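Local atomic coordinates of MFP2b (PDB entry 2BJR), a protein that enhances polymerisation of the major sperm protein (MSP) during the amoeboid motility of Ascaris sperm, and binds a zinc ion. Residues 9-14 against 33-38; 140-143 against 148-151; 202-207 against 242-247; 290-295 against 354-359. One frame throughout, in Å; residues are numbered along the deposited sequence.

Contact 1. Residues 9-14 against 33-38; sequences DTWAFG and MYVALW. With SO4 (sulfate ion), chain D.
Trp11 lies against Leu37 and Val35, and its indole makes every touch between 9-14 and 33-38. The Leu37 methyl CD2 stands over one face of the ring system, 3.9 Å from the centroid of the Trp11 five-membered ring and 21° off its normal, a CH-pi contact displaced toward the rim. At the benzene end, Leu37 CB comes to 3.6 Å from Trp11 CE3; the leucine crosses the indole at about a right angle. Val35 meets the far corner at the edge instead: its CG1 is 3.8 Å from Trp11 CH2 and close to the ring plane. With CG of Leu37 anti to the backbone N (chi1 172°), the branch carrying CD2 is brought up over the indole.

The two strands are not neighbours in their antiparallel sheet. Strand 76-81 runs between 10-15 and 34-40, and its Leu80 also touches Trp11, while Gln78 NE2 of that strand holds Trp11 O and Leu37 leans on Gln78. The axes of the short segments 10-14 and 34-38 pass 8.2 Å apart at 80°. His46 adds another ring beside the indole.

On the outer strand, Phe13 N donates to sulfate O4 at 3.0 Å; the ion probably comes from the crystallisation liquor. Across the contact itself there is no hydrogen bond. Methyl and methylene groups on an aromatic surface do all the work, so it should depend on shape and dispersion, tying the outermost strand 10-15 to strand 34-40, two places in.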
loop_
_atom_site.group_PDB
_atom_site.type_symbol
_atom_site.label_atom_id
_atom_site.label_comp_id
_atom_site.label_asym_id
_atom_site.label_seq_id
_atom_site.Cartn_x
_atom_site.Cartn_y
_atom_site.Cartn_z
ATOM N N ASP A 9 -13.343 17.269 0.543
ATOM C CA ASP A 9 -12.504 16.187 0.071
ATOM C C ASP A 9 -11.918 16.473 -1.282
ATOM O O ASP A 9 -12.569 17.063 -2.152
ATOM C CB ASP A 9 -13.332 14.902 0.008
ATOM C CG ASP A 9 -14.061 14.643 1.270
ATOM O OD1 ASP A 9 -13.390 14.443 2.305
ATOM O OD2 ASP A 9 -15.296 14.646 1.343
ATOM N N THR A 10 -10.693 16.048 -1.506
ATOM C CA THR A 10 -10.084 16.144 -2.810
ATOM C C THR A 10 -10.104 14.799 -3.489
ATOM O O THR A 10 -9.496 13.824 -3.002
ATOM C CB THR A 10 -8.627 16.601 -2.744
ATOM O OG1 THR A 10 -8.556 17.932 -2.247
ATOM C CG2 THR A 10 -8.039 16.708 -4.127
ATOM N N TRP A 11 -10.749 14.790 -4.642
ATOM C CA TRP A 11 -10.762 13.658 -5.545
ATOM C C TRP A 11 -9.844 14.026 -6.680
ATOM O O TRP A 11 -10.198 14.793 -7.597
ATOM C CB TRP A 11 -12.203 13.359 -6.019
ATOM C CG TRP A 11 -13.042 12.900 -4.885
ATOM C CD1 TRP A 11 -13.838 13.668 -4.113
ATOM C CD2 TRP A 11 -13.142 11.567 -4.357
ATOM N NE1 TRP A 11 -14.455 12.902 -3.161
ATOM C CE2 TRP A 11 -14.046 11.608 -3.291
ATOM C CE3 TRP A 11 -12.599 10.337 -4.710
ATOM C CZ2 TRP A 11 -14.391 10.482 -2.540
ATOM C CZ3 TRP A 11 -12.970 9.221 -3.985
ATOM C CH2 TRP A 11 -13.842 9.300 -2.901
ATOM N N ALA A 12 -8.632 13.501 -6.619
ATOM C CA ALA A 12 -7.590 13.878 -7.531
ATOM C C ALA A 12 -7.696 13.247 -8.879
ATOM O O ALA A 12 -8.208 12.149 -9.034
ATOM C CB ALA A 12 -6.196 13.559 -6.907
ATOM N N PHE A 13 -7.129 13.928 -9.861
ATOM C CA PHE A 13 -7.129 13.546 -11.263
ATOM C C PHE A 13 -6.414 12.237 -11.439
ATOM O O PHE A 13 -5.232 12.083 -11.035
ATOM C CB PHE A 13 -6.398 14.648 -12.052
ATOM C CG PHE A 13 -6.186 14.357 -13.520
ATOM C CD1 PHE A 13 -7.261 14.095 -14.368
ATOM C CD2 PHE A 13 -4.906 14.409 -14.060
ATOM C CE1 PHE A 13 -7.054 13.870 -15.722
ATOM C CE2 PHE A 13 -4.698 14.174 -15.406
ATOM C CZ PHE A 13 -5.771 13.908 -16.233
ATOM N N GLY A 14 -7.083 11.307 -12.103
ATOM C CA GLY A 14 -6.597 9.931 -12.187
ATOM C C GLY A 14 -6.632 9.340 -13.564
ATOM O O GLY A 14 -7.498 8.553 -13.866
HETATM N N MSE A 33 -4.841 -1.216 -3.092
HETATM C CA MSE A 33 -6.257 -0.959 -3.339
HETATM C C MSE A 33 -6.528 0.451 -2.827
HETATM O O MSE A 33 -6.330 0.709 -1.641
HETATM C CB MSE A 33 -7.135 -1.992 -2.628
HETATM C CG MSE A 33 -8.598 -1.873 -2.948
HETATM SE SE MSE A 33 -9.584 -3.353 -2.119
HETATM C CE MSE A 33 -8.681 -4.822 -3.170
ATOM N N TYR A 34 -7.020 1.345 -3.716
ATOM C CA TYR A 34 -7.193 2.764 -3.420
ATOM C C TYR A 34 -8.638 3.189 -3.714
ATOM O O TYR A 34 -9.268 2.650 -4.615
ATOM C CB TYR A 34 -6.211 3.637 -4.214
ATOM C CG TYR A 34 -4.756 3.240 -4.073
ATOM C CD1 TYR A 34 -4.211 2.198 -4.814
ATOM C CD2 TYR A 34 -3.906 3.955 -3.249
ATOM C CE1 TYR A 34 -2.881 1.833 -4.676
ATOM C CE2 TYR A 34 -2.588 3.615 -3.131
ATOM C CZ TYR A 34 -2.079 2.587 -3.834
ATOM O OH TYR A 34 -0.747 2.338 -3.721
ATOM N N VAL A 35 -9.106 4.181 -2.959
ATOM C CA VAL A 35 -10.461 4.685 -3.059
ATOM C C VAL A 35 -10.583 5.496 -4.349
ATOM O O VAL A 35 -9.858 6.495 -4.559
ATOM C CB VAL A 35 -10.862 5.548 -1.800
ATOM C CG1 VAL A 35 -12.303 5.935 -1.894
ATOM C CG2 VAL A 35 -10.627 4.754 -0.529
ATOM N N ALA A 36 -11.559 5.119 -5.177
ATOM C CA ALA A 36 -11.734 5.704 -6.498
ATOM C C ALA A 36 -13.163 6.079 -6.766
ATOM O O ALA A 36 -14.096 5.622 -6.106
ATOM C CB ALA A 36 -11.239 4.797 -7.581
ATOM N N LEU A 37 -13.292 6.979 -7.720
ATOM C CA LEU A 37 -14.576 7.624 -8.054
ATOM C C LEU A 37 -14.731 7.794 -9.561
ATOM O O LEU A 37 -13.812 8.205 -10.274
ATOM C CB LEU A 37 -14.662 8.997 -7.363
ATOM C CG LEU A 37 -15.859 9.905 -7.738
ATOM C CD1 LEU A 37 -17.203 9.299 -7.257
ATOM C CD2 LEU A 37 -15.591 11.285 -7.118
ATOM N N TRP A 38 -15.939 7.513 -10.047
ATOM C CA TRP A 38 -16.274 7.691 -11.468
ATOM C C TRP A 38 -17.699 8.239 -11.568
ATOM O O TRP A 38 -18.470 8.202 -10.600
ATOM C CB TRP A 38 -16.157 6.329 -12.162
ATOM C CG TRP A 38 -16.403 6.288 -13.673
ATOM C CD1 TRP A 38 -15.668 6.848 -14.674
ATOM C CD2 TRP A 38 -17.483 5.598 -14.310
ATOM N NE1 TRP A 38 -16.245 6.559 -15.896
ATOM C CE2 TRP A 38 -17.347 5.783 -15.699
ATOM C CE3 TRP A 38 -18.542 4.839 -13.841
ATOM C CZ2 TRP A 38 -18.251 5.244 -16.623
ATOM C CZ3 TRP A 38 -19.432 4.281 -14.777
ATOM C CH2 TRP A 38 -19.260 4.485 -16.134
HETATM S S SO4 D . -5.138 16.874 -8.735
HETATM O O1 SO4 D . -4.529 18.093 -9.307
HETATM O O2 SO4 D . -4.284 15.759 -9.148
HETATM O O3 SO4 D . -5.140 17.006 -7.268
HETATM O O4 SO4 D . -6.532 16.779 -9.195
#

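Contact 2. Residues 140-143 against 148-151; sequences IARF and KVDE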
loop_
_atom_site.group_PDB
_atom_site.type_symbol
_atom_site.label_atom_id
_atom_site.label_comp_id
_atom_site.label_asym_id
_atom_site.label_seq_id
_atom_site.Cartn_x
_atom_site.Cartn_y
_atom_site.Cartn_z
ATOM N N ILE A 140 -27.951 -0.559 -0.605
ATOM C CA ILE A 140 -27.335 -1.723 -1.230
ATOM C C ILE A 140 -25.883 -1.355 -1.467
ATOM O O ILE A 140 -25.580 -0.257 -1.962
ATOM C CB ILE A 140 -28.012 -2.076 -2.547
ATOM C CG1 ILE A 140 -29.445 -2.525 -2.288
ATOM C CG2 ILE A 140 -27.253 -3.157 -3.317
ATOM C CD1 ILE A 140 -30.207 -2.636 -3.528
ATOM N N ALA A 141 -25.000 -2.282 -1.125
ATOM C CA ALA A 141 -23.581 -2.206 -1.459
ATOM C C ALA A 141 -23.243 -3.064 -2.691
ATOM O O ALA A 141 -23.690 -4.181 -2.827
ATOM C CB ALA A 141 -22.726 -2.633 -0.280
ATOM N N ARG A 142 -22.416 -2.539 -3.564
ATOM C CA ARG A 142 -22.038 -3.212 -4.762
ATOM C C ARG A 142 -20.523 -3.261 -4.891
ATOM O O ARG A 142 -19.842 -2.268 -4.640
ATOM C CB ARG A 142 -22.535 -2.449 -5.962
ATOM C CG ARG A 142 -24.001 -2.615 -6.164
ATOM C CD ARG A 142 -24.457 -1.751 -7.317
ATOM N NE ARG A 142 -25.833 -2.088 -7.667
ATOM C CZ ARG A 142 -26.895 -1.552 -7.098
ATOM N NH1 ARG A 142 -26.762 -0.655 -6.146
ATOM N NH2 ARG A 142 -28.113 -1.932 -7.477
ATOM N N PHE A 143 -20.043 -4.408 -5.341
ATOM C CA PHE A 143 -18.615 -4.686 -5.482
ATOM C C PHE A 143 -18.352 -5.312 -6.825
ATOM O O PHE A 143 -19.032 -6.279 -7.201
ATOM C CB PHE A 143 -18.150 -5.635 -4.369
ATOM C CG PHE A 143 -18.477 -5.148 -2.985
ATOM C CD1 PHE A 143 -19.708 -5.429 -2.408
ATOM C CD2 PHE A 143 -17.577 -4.378 -2.273
ATOM C CE1 PHE A 143 -20.011 -4.967 -1.149
ATOM C CE2 PHE A 143 -17.886 -3.895 -1.039
ATOM C CZ PHE A 143 -19.075 -4.185 -0.465
ATOM N N LYS A 148 -18.014 -9.509 -12.707
ATOM C CA LYS A 148 -19.326 -9.584 -12.100
ATOM C C LYS A 148 -19.494 -8.523 -11.040
ATOM O O LYS A 148 -18.520 -7.881 -10.632
ATOM C CB LYS A 148 -19.542 -10.953 -11.466
ATOM C CG LYS A 148 -19.473 -12.122 -12.450
ATOM C CD LYS A 148 -19.792 -13.455 -11.763
ATOM C CE LYS A 148 -18.536 -14.233 -11.376
ATOM N NZ LYS A 148 -17.456 -14.422 -12.426
ATOM N N VAL A 149 -20.727 -8.340 -10.585
ATOM C CA VAL A 149 -21.034 -7.408 -9.507
ATOM C C VAL A 149 -21.724 -8.125 -8.334
ATOM O O VAL A 149 -22.698 -8.839 -8.540
ATOM C CB VAL A 149 -21.921 -6.268 -10.014
ATOM C CG1 VAL A 149 -22.322 -5.364 -8.837
ATOM C CG2 VAL A 149 -21.181 -5.494 -11.109
ATOM N N ASP A 150 -21.207 -7.986 -7.117
ATOM C CA ASP A 150 -21.931 -8.447 -5.931
ATOM C C ASP A 150 -22.862 -7.370 -5.467
ATOM O O ASP A 150 -22.553 -6.185 -5.603
ATOM C CB ASP A 150 -21.020 -8.729 -4.740
ATOM C CG ASP A 150 -19.906 -9.628 -5.055
ATOM O OD1 ASP A 150 -20.055 -10.622 -5.847
ATOM O OD2 ASP A 150 -18.797 -9.385 -4.513
ATOM N N GLU A 151 -24.007 -7.764 -4.920
ATOM C CA GLU A 151 -24.872 -6.855 -4.210
ATOM C C GLU A 151 -25.169 -7.427 -2.851
ATOM O O GLU A 151 -25.609 -8.565 -2.745
ATOM C CB GLU A 151 -26.216 -6.651 -4.916
ATOM C CG GLU A 151 -26.144 -6.216 -6.362
ATOM C CD GLU A 151 -27.448 -5.564 -6.824
ATOM O OE1 GLU A 151 -28.545 -5.892 -6.310
ATOM O OE2 GLU A 151 -27.349 -4.668 -7.680
#
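A salt bridge joins Arg142 to Glu151: NH2 of Arg142 lies 2.8 Å from OE2 of Glu151, and NE of Arg142 is also close to that oxygen, at 3.0 Å. The two side chains run side by side in the same direction; the guanidinium and carboxylate planes stand 89° apart, and OE2 takes the close contacts of both nitrogens. Arg142 gets there stretched from CG to NE, and CG2 of Ile140 lies over one face of its guanidinium.

Beneath it, Phe143 and Asp150 form an antiparallel hydrogen-bonded pair: Asp150 N gives to Phe143 O at 2.8 Å, and Phe143 N gives to Asp150 O at 3.1 Å. Arg142 and Glu151 are the adjoining non-hydrogen-bonded pair. Around them, Ile140 CG2 packs on Glu151 CB at 4.0 Å, and Asp150 CB sits at the edge of the Phe143 ring; the carboxylate of Asp150 has His145 as partner.

This is a beta hairpin of 140-145 and 148-153, the latter outermost in a four-stranded sheet. Phe143 meets Trp122 and Ile120 of strand 117-122, while Arg142 and Val149 on the other face touch Pro61 of strand 55-62.

Contact 3. Residues 202-207 against 242-247; sequences DPWPTV and GRIWND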
loop_
_atom_site.group_PDB
_atom_site.type_symbol
_atom_site.label_atom_id
_atom_site.label_comp_id
_atom_site.label_asym_id
_atom_site.label_seq_id
_atom_site.Cartn_x
_atom_site.Cartn_y
_atom_site.Cartn_z
ATOM N N ASP A 202 9.971 11.490 -8.502
ATOM C CA ASP A 202 9.562 12.441 -7.474
ATOM C C ASP A 202 10.812 12.746 -6.633
ATOM O O ASP A 202 11.763 11.948 -6.613
ATOM C CB ASP A 202 8.564 11.832 -6.479
ATOM C CG ASP A 202 7.101 11.815 -6.954
ATOM O OD1 ASP A 202 6.768 12.460 -7.993
ATOM O OD2 ASP A 202 6.208 11.204 -6.236
ATOM N N PRO A 203 10.797 13.861 -5.898
ATOM C CA PRO A 203 11.867 14.149 -4.942
ATOM C C PRO A 203 11.957 13.082 -3.869
ATOM O O PRO A 203 10.921 12.514 -3.503
ATOM C CB PRO A 203 11.440 15.496 -4.330
ATOM C CG PRO A 203 10.568 16.139 -5.362
ATOM C CD PRO A 203 9.789 14.946 -5.933
ATOM N N TRP A 204 13.164 12.846 -3.353
ATOM C CA TRP A 204 13.414 11.867 -2.293
ATOM C C TRP A 204 12.476 12.153 -1.106
ATOM O O TRP A 204 12.211 13.317 -0.828
ATOM C CB TRP A 204 14.882 11.935 -1.847
ATOM C CG TRP A 204 15.297 10.780 -1.042
ATOM C CD1 TRP A 204 15.559 10.748 0.291
ATOM C CD2 TRP A 204 15.465 9.444 -1.516
ATOM N NE1 TRP A 204 15.879 9.470 0.678
ATOM C CE2 TRP A 204 15.842 8.651 -0.415
ATOM C CE3 TRP A 204 15.354 8.845 -2.763
ATOM C CZ2 TRP A 204 16.104 7.310 -0.526
ATOM C CZ3 TRP A 204 15.598 7.524 -2.875
ATOM C CH2 TRP A 204 15.995 6.755 -1.765
ATOM N N PRO A 205 11.942 11.117 -0.457
ATOM C CA PRO A 205 10.990 11.290 0.648
ATOM C C PRO A 205 11.505 12.131 1.829
ATOM O O PRO A 205 12.648 12.001 2.253
ATOM C CB PRO A 205 10.761 9.869 1.144
ATOM C CG PRO A 205 11.043 9.019 0.031
ATOM C CD PRO A 205 12.193 9.687 -0.724
ATOM N N THR A 206 10.616 12.974 2.343
ATOM C CA THR A 206 10.844 13.803 3.546
ATOM C C THR A 206 9.897 13.411 4.690
ATOM O O THR A 206 10.081 13.828 5.821
ATOM C CB THR A 206 10.604 15.296 3.183
ATOM O OG1 THR A 206 9.252 15.479 2.728
ATOM C CG2 THR A 206 11.427 15.727 1.987
ATOM N N VAL A 207 8.891 12.589 4.393
ATOM C CA VAL A 207 7.759 12.332 5.298
ATOM C C VAL A 207 8.006 11.079 6.146
ATOM O O VAL A 207 7.202 10.733 7.077
ATOM C CB VAL A 207 6.417 12.204 4.489
ATOM C CG1 VAL A 207 6.440 13.061 3.252
ATOM C CG2 VAL A 207 6.174 10.826 4.037
ATOM N N GLY A 242 11.980 -4.573 -4.865
ATOM C CA GLY A 242 13.168 -4.174 -5.511
ATOM C C GLY A 242 13.821 -3.042 -4.760
ATOM O O GLY A 242 13.626 -2.886 -3.557
ATOM N N ARG A 243 14.641 -2.275 -5.475
ATOM C CA ARG A 243 15.481 -1.268 -4.847
ATOM C C ARG A 243 15.272 0.127 -5.384
ATOM O O ARG A 243 15.051 0.301 -6.587
ATOM C CB ARG A 243 16.936 -1.684 -5.009
ATOM C CG ARG A 243 17.553 -1.635 -6.383
ATOM C CD ARG A 243 18.988 -2.157 -6.414
ATOM N NE ARG A 243 19.547 -2.204 -7.769
ATOM C CZ ARG A 243 19.332 -3.203 -8.628
ATOM N NH1 ARG A 243 18.582 -4.241 -8.276
ATOM N NH2 ARG A 243 19.850 -3.180 -9.835
ATOM N N ILE A 244 15.310 1.117 -4.491
ATOM C CA ILE A 244 15.447 2.517 -4.873
ATOM C C ILE A 244 16.736 3.135 -4.344
ATOM O O ILE A 244 17.344 2.624 -3.407
ATOM C CB ILE A 244 14.272 3.370 -4.462
ATOM C CG1 ILE A 244 14.081 3.324 -2.954
ATOM C CG2 ILE A 244 13.017 2.923 -5.203
ATOM C CD1 ILE A 244 13.140 4.396 -2.393
ATOM N N TRP A 245 17.177 4.211 -5.016
ATOM C CA TRP A 245 18.304 5.009 -4.529
ATOM C C TRP A 245 18.043 6.443 -4.930
ATOM O O TRP A 245 17.211 6.727 -5.813
ATOM C CB TRP A 245 19.618 4.524 -5.108
ATOM C CG TRP A 245 19.703 4.587 -6.600
ATOM C CD1 TRP A 245 20.348 5.546 -7.338
ATOM C CD2 TRP A 245 19.165 3.655 -7.550
ATOM N NE1 TRP A 245 20.237 5.270 -8.680
ATOM C CE2 TRP A 245 19.523 4.115 -8.843
ATOM C CE3 TRP A 245 18.414 2.478 -7.450
ATOM C CZ2 TRP A 245 19.140 3.449 -10.023
ATOM C CZ3 TRP A 245 18.030 1.824 -8.614
ATOM C CH2 TRP A 245 18.418 2.294 -9.892
ATOM N N ASN A 246 18.765 7.338 -4.268
ATOM C CA ASN A 246 18.592 8.759 -4.437
ATOM C C ASN A 246 19.529 9.186 -5.573
ATOM O O ASN A 246 20.739 9.138 -5.442
ATOM C CB ASN A 246 18.862 9.456 -3.128
ATOM C CG ASN A 246 18.647 10.979 -3.200
ATOM O OD1 ASN A 246 18.402 11.530 -4.268
ATOM N ND2 ASN A 246 18.690 11.631 -2.058
ATOM N N ASP A 247 18.933 9.542 -6.700
ATOM C CA ASP A 247 19.666 9.963 -7.892
ATOM C C ASP A 247 19.461 11.473 -8.079
ATOM O O ASP A 247 18.461 11.960 -8.639
ATOM C CB ASP A 247 19.216 9.148 -9.100
ATOM C CG ASP A 247 19.902 9.566 -10.394
ATOM O OD1 ASP A 247 20.976 10.212 -10.374
ATOM O OD2 ASP A 247 19.413 9.258 -11.488
#
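Trp204 has its indole filled on both faces. Asn246 lies over one: its CB is 3.7 Å from the centroid of the six-membered ring and 17° off the normal, a CH-pi contact, and its carboxamide continues toward CG and CB of Trp204, its plane 4° from the ring's. ND2 of Asn246 thus comes to rest 3.6 Å from Trp204 CG, near the five-membered ring. On the opposite face sits Pro205, the next residue in the chain, with its CD 3.3 Å above the plane and toward the rim.

The far end of the indole is pushed up to the strand backbone. Trp204 CZ3 is 3.4 Å from the carbonyl carbon of Trp245, and CH2 of Trp204 touches Ile244 CD1 at 3.8 Å, both approaching obliquely. Trp204 CG, anti to the backbone N (chi1 -166°), carries the indole out from its loop to this strand. Asn246 CG is likewise anti to its own N, which places the amide over the ring; OD1 makes a weak hydrogen bond to Gly249 N, which may help to keep it turned that way.

The loop 202-207 follows strand 194-199 and precedes strand 209-210, and Trp204 covers part of strand 238-247. Strand 229-235 supplies Tyr229, whose ring meets Trp204 edge-to-face, and Ile251 of strand 250-257 touches the indole too. Ile244 continues the packing inward onto Ile269 and Ile271 of strand 268-274. A loop tryptophan is thus laid on the curled seven-stranded sheet, reaching three of its strands.

Contact 4. Residues 290-295 against 354-359; sequences PEAAQF and CMVLCR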
loop_
_atom_site.group_PDB
_atom_site.type_symbol
_atom_site.label_atom_id
_atom_site.label_comp_id
_atom_site.label_asym_id
_atom_site.label_seq_id
_atom_site.Cartn_x
_atom_site.Cartn_y
_atom_site.Cartn_z
ATOM N N PRO A 290 18.232 -18.841 6.350
ATOM C CA PRO A 290 17.776 -19.978 7.163
ATOM C C PRO A 290 17.126 -19.584 8.469
ATOM O O PRO A 290 16.232 -20.275 8.927
ATOM C CB PRO A 290 19.053 -20.811 7.356
ATOM C CG PRO A 290 19.973 -20.348 6.269
ATOM C CD PRO A 290 19.684 -18.892 6.102
ATOM N N GLU A 291 17.545 -18.467 9.052
ATOM C CA GLU A 291 16.898 -17.939 10.229
ATOM C C GLU A 291 15.543 -17.313 9.879
ATOM O O GLU A 291 14.530 -17.574 10.538
ATOM C CB GLU A 291 17.832 -16.952 10.932
ATOM C CG GLU A 291 17.251 -16.400 12.213
ATOM C CD GLU A 291 18.138 -15.377 12.903
ATOM O OE1 GLU A 291 19.308 -15.171 12.491
ATOM O OE2 GLU A 291 17.629 -14.774 13.858
ATOM N N ALA A 292 15.523 -16.532 8.804
ATOM C CA ALA A 292 14.286 -15.943 8.309
ATOM C C ALA A 292 13.207 -16.976 8.042
ATOM O O ALA A 292 12.045 -16.721 8.253
ATOM C CB ALA A 292 14.570 -15.106 7.025
ATOM N N ALA A 293 13.605 -18.149 7.590
ATOM C CA ALA A 293 12.678 -19.235 7.256
ATOM C C ALA A 293 11.972 -19.900 8.456
ATOM O O ALA A 293 11.061 -20.698 8.255
ATOM C CB ALA A 293 13.395 -20.283 6.431
ATOM N N GLN A 294 12.353 -19.540 9.676
ATOM C CA GLN A 294 11.769 -20.110 10.888
ATOM C C GLN A 294 10.565 -19.280 11.369
ATOM O O GLN A 294 10.272 -19.248 12.573
ATOM C CB GLN A 294 12.823 -20.247 11.994
ATOM C CG GLN A 294 14.113 -20.949 11.575
ATOM C CD GLN A 294 15.163 -21.013 12.688
ATOM O OE1 GLN A 294 14.828 -20.913 13.879
ATOM N NE2 GLN A 294 16.416 -21.200 12.309
ATOM N N PHE A 295 9.921 -18.575 10.413
ATOM C CA PHE A 295 8.746 -17.701 10.626
ATOM C C PHE A 295 7.619 -18.368 11.431
ATOM O O PHE A 295 6.774 -17.672 12.032
ATOM C CB PHE A 295 8.152 -17.217 9.269
ATOM C CG PHE A 295 8.036 -18.302 8.216
ATOM C CD1 PHE A 295 7.102 -19.342 8.355
ATOM C CD2 PHE A 295 8.861 -18.300 7.101
ATOM C CE1 PHE A 295 7.008 -20.359 7.387
ATOM C CE2 PHE A 295 8.775 -19.308 6.125
ATOM C CZ PHE A 295 7.857 -20.340 6.271
ATOM N N CYS A 354 21.239 -15.427 1.180
ATOM C CA CYS A 354 20.441 -14.187 1.118
ATOM C C CYS A 354 20.292 -13.626 2.536
ATOM O O CYS A 354 20.236 -14.384 3.492
ATOM C CB CYS A 354 18.998 -14.415 0.538
ATOM S SG CYS A 354 19.069 -14.653 -1.219
HETATM N N MSE A 355 20.137 -12.312 2.648
HETATM C CA MSE A 355 19.790 -11.684 3.907
HETATM C C MSE A 355 18.373 -11.113 3.728
HETATM O O MSE A 355 18.138 -10.309 2.836
HETATM C CB MSE A 355 20.787 -10.579 4.276
HETATM C CG MSE A 355 22.270 -11.001 4.340
HETATM SE SE MSE A 355 22.418 -12.057 5.955
HETATM C CE MSE A 355 22.024 -10.829 7.337
ATOM N N VAL A 356 17.423 -11.553 4.541
ATOM C CA VAL A 356 16.013 -11.241 4.315
ATOM C C VAL A 356 15.553 -10.184 5.311
ATOM O O VAL A 356 15.880 -10.256 6.493
ATOM C CB VAL A 356 15.149 -12.523 4.439
ATOM C CG1 VAL A 356 13.680 -12.239 4.338
ATOM C CG2 VAL A 356 15.553 -13.470 3.403
ATOM N N LEU A 357 14.771 -9.194 4.874
ATOM C CA LEU A 357 14.261 -8.187 5.814
ATOM C C LEU A 357 13.163 -8.850 6.646
ATOM O O LEU A 357 12.185 -9.360 6.091
ATOM C CB LEU A 357 13.688 -6.948 5.082
ATOM C CG LEU A 357 13.080 -5.937 6.078
ATOM C CD1 LEU A 357 14.185 -5.382 7.009
ATOM C CD2 LEU A 357 12.343 -4.838 5.392
ATOM N N CYS A 358 13.361 -8.885 7.956
ATOM C CA CYS A 358 12.410 -9.433 8.897
ATOM C C CYS A 358 12.034 -8.389 9.923
ATOM O O CYS A 358 12.648 -7.295 10.008
ATOM C CB CYS A 358 13.009 -10.625 9.644
ATOM S SG CYS A 358 13.516 -11.976 8.556
ATOM N N ARG A 359 10.964 -8.715 10.638
ATOM C CA ARG A 359 10.518 -7.926 11.744
ATOM C C ARG A 359 10.091 -8.836 12.902
ATOM O O ARG A 359 9.720 -9.985 12.717
ATOM C CB ARG A 359 9.348 -7.012 11.354
ATOM C CG ARG A 359 8.169 -7.681 10.756
ATOM C CD ARG A 359 7.041 -6.714 10.444
ATOM N NE ARG A 359 5.839 -7.384 10.015
ATOM C CZ ARG A 359 4.632 -6.852 10.090
ATOM N NH1 ARG A 359 4.460 -5.580 10.479
ATOM N NH2 ARG A 359 3.599 -7.592 9.787
#
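A short helix packs here on one face of an antiparallel sheet, through a single methyl group. Helix 289-292 comes directly after strand 282-288, and that strand pairs antiparallel with 355-361, so the chain leaves the sheet and at once turns back over the strand beside it. Both segments fall in the second cytosolic motility protein sequence range of the protein.

Ala292 is the residue that meets the strand. Its backbone comes within 6.4 Å of Val356, CA to CA, consistent with the small side chain of alanine. Val356 and Cys358, two residues apart on strand 355-361, both point toward the helix, whereas Leu357 between them points away, to Tyr284 and Trp286 of strand 282-288. Ala292 is buried, as are its two partners, and no hydrogen bond links the segments; the contact is apolar throughout.

Strand 300-302, paired with 355-361 in the sheet, sets Pro302 against Val356 and Trp300 against Cys358. After Ala292 the chain turns away, with Gln294 N hydrogen-bonded to Glu291 O at 3.1 Å.

The strand residues approach the methyl differently. Val356 offers its branch point, CB at 3.7 Å from Ala292 CB, with CG1 and CG2 splayed about it at 4.0 and 4.1 Å from that same methyl. Cys358 carries its sulfur beside its own backbone N (chi1 -60°), which sets SG 3.6 Å from Ala292 CB.

In the fold
The four contacts follow one another along the chain, two in each of the protein's cytosolic motility protein ranges: contacts 1 and 2 in the first, contacts 3 and 4 in the second. Within each pair the centres are fairly near, 19 Å between contacts 1 and 2 and 25 Å between contacts 3 and 4, and the nearest atoms are about 8 and 9 Å apart. Between the pairs, contacts 2 and 3 are on opposite sides of the chain's centre, 39 Å apart centre to centre. None includes a zinc ligand; His86, Cys174, Cys176 and Cys179 hold the metal elsewhere. Contacts 1 and 3 each press one tryptophan onto a strand.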